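Local coordinates for putative integrase (Listeria innocua, PDB 5U96), which is the coiled-coil domain of a serine integrase that probably binds DNA and exchanges its strands, a domain whose coiled-coil interactions mediate directionality, at residues E5-E10 against A40-Y45. Numbering follows the deposited sequence.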
ATOM      1  N   GLU A   5     -12.944  18.354  -3.562  1.00 39.07           N
ATOM      2  CA  GLU A   5     -13.024  17.517  -2.369  1.00 39.96           C
ATOM      3  C   GLU A   5     -12.302  16.181  -2.537  1.00 40.26           C
ATOM      4  O   GLU A   5     -12.674  15.185  -1.916  1.00 39.86           O
ATOM      5  CB  GLU A   5     -14.490  17.264  -2.004  1.00 39.91           C
ATOM      6  CG  GLU A   5     -15.339  18.529  -1.855  1.00 39.18           C
ATOM      7  CD  GLU A   5     -15.696  19.174  -3.185  1.00 38.96           C
ATOM      8  OE1 GLU A   5     -15.351  18.605  -4.242  1.00 38.84           O
ATOM      9  OE2 GLU A   5     -16.320  20.256  -3.173  1.00 39.27           O
ATOM     10  N   LYS A   6     -11.262  16.165  -3.365  1.00 39.10           N
ATOM     11  CA  LYS A   6     -10.494  14.947  -3.609  1.00 38.86           C
ATOM     12  C   LYS A   6      -9.277  14.868  -2.697  1.00 38.28           C
ATOM     13  O   LYS A   6      -8.746  13.785  -2.454  1.00 38.32           O
ATOM     14  CB  LYS A   6     -10.061  14.870  -5.074  1.00 37.84           C
ATOM     15  CG  LYS A   6     -11.229  14.783  -6.041  1.00 36.86           C
ATOM     16  CD  LYS A   6     -10.905  13.953  -7.275  1.00 37.20           C
ATOM     17  CE  LYS A   6     -12.177  13.423  -7.915  1.00 37.70           C
ATOM     18  NZ  LYS A   6     -12.084  13.367  -9.397  1.00 39.89           N
ATOM     19  N   LEU A   7      -8.841  16.016  -2.187  1.00 38.91           N
ATOM     20  CA  LEU A   7      -7.658  16.071  -1.337  1.00 38.59           C
ATOM     21  C   LEU A   7      -7.936  15.475   0.039  1.00 38.05           C
ATOM     22  O   LEU A   7      -7.061  14.844   0.634  1.00 37.17           O
ATOM     23  CB  LEU A   7      -7.165  17.512  -1.196  1.00 38.54           C
ATOM     24  CG  LEU A   7      -6.559  18.110  -2.467  1.00 37.71           C
ATOM     25  CD1 LEU A   7      -7.204  19.444  -2.800  1.00 38.49           C
ATOM     26  CD2 LEU A   7      -5.053  18.265  -2.322  1.00 37.13           C
ATOM     27  N   LYS A   8      -9.149  15.677   0.547  1.00 39.06           N
ATOM     28  CA  LYS A   8      -9.525  15.134   1.849  1.00 39.30           C
ATOM     29  C   LYS A   8      -9.522  13.611   1.820  1.00 38.27           C
ATOM     30  O   LYS A   8      -9.226  12.966   2.826  1.00 37.36           O
ATOM     31  CB  LYS A   8     -10.899  15.647   2.281  1.00 39.95           C
ATOM     32  CG  LYS A   8     -10.922  17.116   2.672  1.00 39.72           C
ATOM     33  CD  LYS A   8     -12.311  17.552   3.116  1.00 39.59           C
ATOM     34  CE  LYS A   8     -12.432  19.066   3.208  1.00 39.17           C
ATOM     35  NZ  LYS A   8     -12.231  19.720   1.886  1.00 38.27           N
ATOM     36  N   ILE A   9      -9.859  13.039   0.669  1.00 36.71           N
ATOM     37  CA  ILE A   9      -9.778  11.597   0.493  1.00 37.22           C
ATOM     38  C   ILE A   9      -8.315  11.170   0.456  1.00 35.08           C
ATOM     39  O   ILE A   9      -7.934  10.177   1.073  1.00 35.22           O
ATOM     40  CB  ILE A   9     -10.483  11.128  -0.797  1.00 37.77           C
ATOM     41  CG1 ILE A   9     -11.989  11.403  -0.706  1.00 38.16           C
ATOM     42  CG2 ILE A   9     -10.209   9.644  -1.039  1.00 36.14           C
ATOM     43  CD1 ILE A   9     -12.785  10.888  -1.890  1.00 37.82           C
ATOM     44  N   GLU A  10      -7.502  11.926  -0.276  1.00 34.99           N
ATOM     45  CA  GLU A  10      -6.078  11.634  -0.384  1.00 35.44           C
ATOM     46  C   GLU A  10      -5.398  11.736   0.978  1.00 34.48           C
ATOM     47  O   GLU A  10      -4.488  10.968   1.286  1.00 32.93           O
ATOM     48  CB  GLU A  10      -5.410  12.582  -1.383  1.00 35.11           C
ATOM     49  CG  GLU A  10      -5.673  12.235  -2.842  1.00 35.22           C
ATOM     50  CD  GLU A  10      -5.056  10.910  -3.255  1.00 34.61           C
ATOM     51  OE1 GLU A  10      -4.056  10.495  -2.631  1.00 33.62           O
ATOM     52  OE2 GLU A  10      -5.572  10.282  -4.203  1.00 35.01           O
ATOM     53  N   ALA A  40       2.189  12.803  -4.663  1.00 38.01           N
ATOM     54  CA  ALA A  40       2.136  13.396  -5.994  1.00 38.33           C
ATOM     55  C   ALA A  40       0.715  13.795  -6.377  1.00 38.61           C
ATOM     56  O   ALA A  40       0.498  14.858  -6.956  1.00 38.65           O
ATOM     57  CB  ALA A  40       2.700  12.431  -7.019  1.00 38.93           C
ATOM     58  N   GLN A  41      -0.250  12.938  -6.057  1.00 38.23           N
ATOM     59  CA  GLN A  41      -1.643  13.207  -6.395  1.00 38.46           C
ATOM     60  C   GLN A  41      -2.159  14.425  -5.636  1.00 37.88           C
ATOM     61  O   GLN A  41      -2.997  15.171  -6.141  1.00 38.13           O
ATOM     62  CB  GLN A  41      -2.516  11.985  -6.095  1.00 37.89           C
ATOM     63  CG  GLN A  41      -3.968  12.141  -6.521  1.00 38.02           C
ATOM     64  CD  GLN A  41      -4.109  12.626  -7.950  1.00 37.80           C
ATOM     65  OE1 GLN A  41      -4.425  13.790  -8.193  1.00 37.99           O
ATOM     66  NE2 GLN A  41      -3.869  11.738  -8.906  1.00 38.76           N
ATOM     67  N   ILE A  42      -1.653  14.621  -4.424  1.00 37.41           N
ATOM     68  CA  ILE A  42      -1.965  15.818  -3.653  1.00 37.74           C
ATOM     69  C   ILE A  42      -1.384  17.046  -4.343  1.00 38.13           C
ATOM     70  O   ILE A  42      -1.953  18.136  -4.281  1.00 37.82           O
ATOM     71  CB  ILE A  42      -1.411  15.734  -2.215  1.00 37.51           C
ATOM     72  CG1 ILE A  42      -2.090  14.596  -1.448  1.00 36.32           C
ATOM     73  CG2 ILE A  42      -1.607  17.063  -1.490  1.00 38.20           C
ATOM     74  CD1 ILE A  42      -1.460  14.299  -0.100  1.00 36.37           C
ATOM     75  N   ASN A  43      -0.246  16.857  -5.003  1.00 38.24           N
ATOM     76  CA  ASN A  43       0.458  17.952  -5.653  1.00 38.81           C
ATOM     77  C   ASN A  43      -0.305  18.500  -6.855  1.00 38.17           C
ATOM     78  O   ASN A  43      -0.389  19.713  -7.045  1.00 39.33           O
ATOM     79  CB  ASN A  43       1.850  17.493  -6.090  1.00 38.30           C
ATOM     80  CG  ASN A  43       2.791  18.650  -6.360  1.00 38.28           C
ATOM     81  OD1 ASN A  43       2.557  19.775  -5.919  1.00 38.68           O
ATOM     82  ND2 ASN A  43       3.868  18.377  -7.087  1.00 38.26           N
ATOM     83  N   TYR A  44      -0.856  17.602  -7.666  1.00 38.72           N
ATOM     84  CA  TYR A  44      -1.598  18.004  -8.857  1.00 39.70           C
ATOM     85  C   TYR A  44      -2.893  18.717  -8.479  1.00 39.59           C
ATOM     86  O   TYR A  44      -3.270  19.706  -9.108  1.00 39.86           O
ATOM     87  CB  TYR A  44      -1.906  16.793  -9.744  1.00 40.90           C
ATOM     88  CG  TYR A  44      -2.515  17.170 -11.079  1.00 41.67           C
ATOM     89  CD1 TYR A  44      -1.743  17.759 -12.072  1.00 41.60           C
ATOM     90  CD2 TYR A  44      -3.858  16.943 -11.346  1.00 42.37           C
ATOM     91  CE1 TYR A  44      -2.291  18.113 -13.293  1.00 42.31           C
ATOM     92  CE2 TYR A  44      -4.415  17.290 -12.566  1.00 43.37           C
ATOM     93  CZ  TYR A  44      -3.627  17.877 -13.534  1.00 43.03           C
ATOM     94  OH  TYR A  44      -4.177  18.228 -14.748  1.00 42.83           O
ATOM     95  N   TYR A  45      -3.570  18.210  -7.452  1.00 38.49           N
ATOM     96  CA  TYR A  45      -4.801  18.826  -6.966  1.00 38.40           C
ATOM     97  C   TYR A  45      -4.535  20.257  -6.512  1.00 37.99           C
ATOM     98  O   TYR A  45      -5.385  21.135  -6.661  1.00 38.62           O
ATOM     99  CB  TYR A  45      -5.401  18.006  -5.818  1.00 37.64           C
ATOM    100  CG  TYR A  45      -6.027  16.683  -6.229  1.00 37.76           C
ATOM    101  CD1 TYR A  45      -6.525  16.488  -7.512  1.00 38.09           C
ATOM    102  CD2 TYR A  45      -6.125  15.633  -5.326  1.00 37.69           C
ATOM    103  CE1 TYR A  45      -7.098  15.285  -7.882  1.00 37.92           C
ATOM    104  CE2 TYR A  45      -6.695  14.426  -5.688  1.00 37.28           C
ATOM    105  CZ  TYR A  45      -7.181  14.258  -6.968  1.00 37.80           C
ATOM    106  OH  TYR A  45      -7.750  13.060  -7.335  1.00 37.92           O
TER
HETATM  107  O   HOH W   1      -7.609  10.765  -6.197  1.00 38.60           O
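Water 1 links Tyr45 to Glu10: it lies in the plane of the tyrosine ring, 2.6 Å from Tyr45 OH, and donates a hydrogen bond to Glu10 OE2 at 2.9 Å. A phenol suits this place because its hydroxyl meets the water while its ring packs against aliphatic carbon. Over one ring face comes Lys6, whose CB makes a CH-pi contact 3.8 Å from the Tyr45 centroid; its CD runs on past the hydroxyl, and the chain carries the ammonium away from helix 28-50. On the opposite face Gln41 OE1 stands 3.0 Å from the plane of the Tyr45 ring, near its rim. These residues belong to the antiparallel two-helix coiled coil, a hairpin in which the start of helix 7-23 packs on the later part of helix 28-50. Leu7 suits the seam between helices because its branched end reaches two residues: CD2 touches Tyr45 CB (3.5 Å) and Ile42 CG2 (3.7 Å). Glu10 joins an aliphatic stem to a charged end: CB rests on Ile42 CG1 and CG meets the ring edge at Tyr45 CE2. A bend at chi2 (-66°) turns the carboxylate across Gln41 toward the water, OE2 beside Gln41 CG; Lys13 adds a long, weak ion pair to OE2.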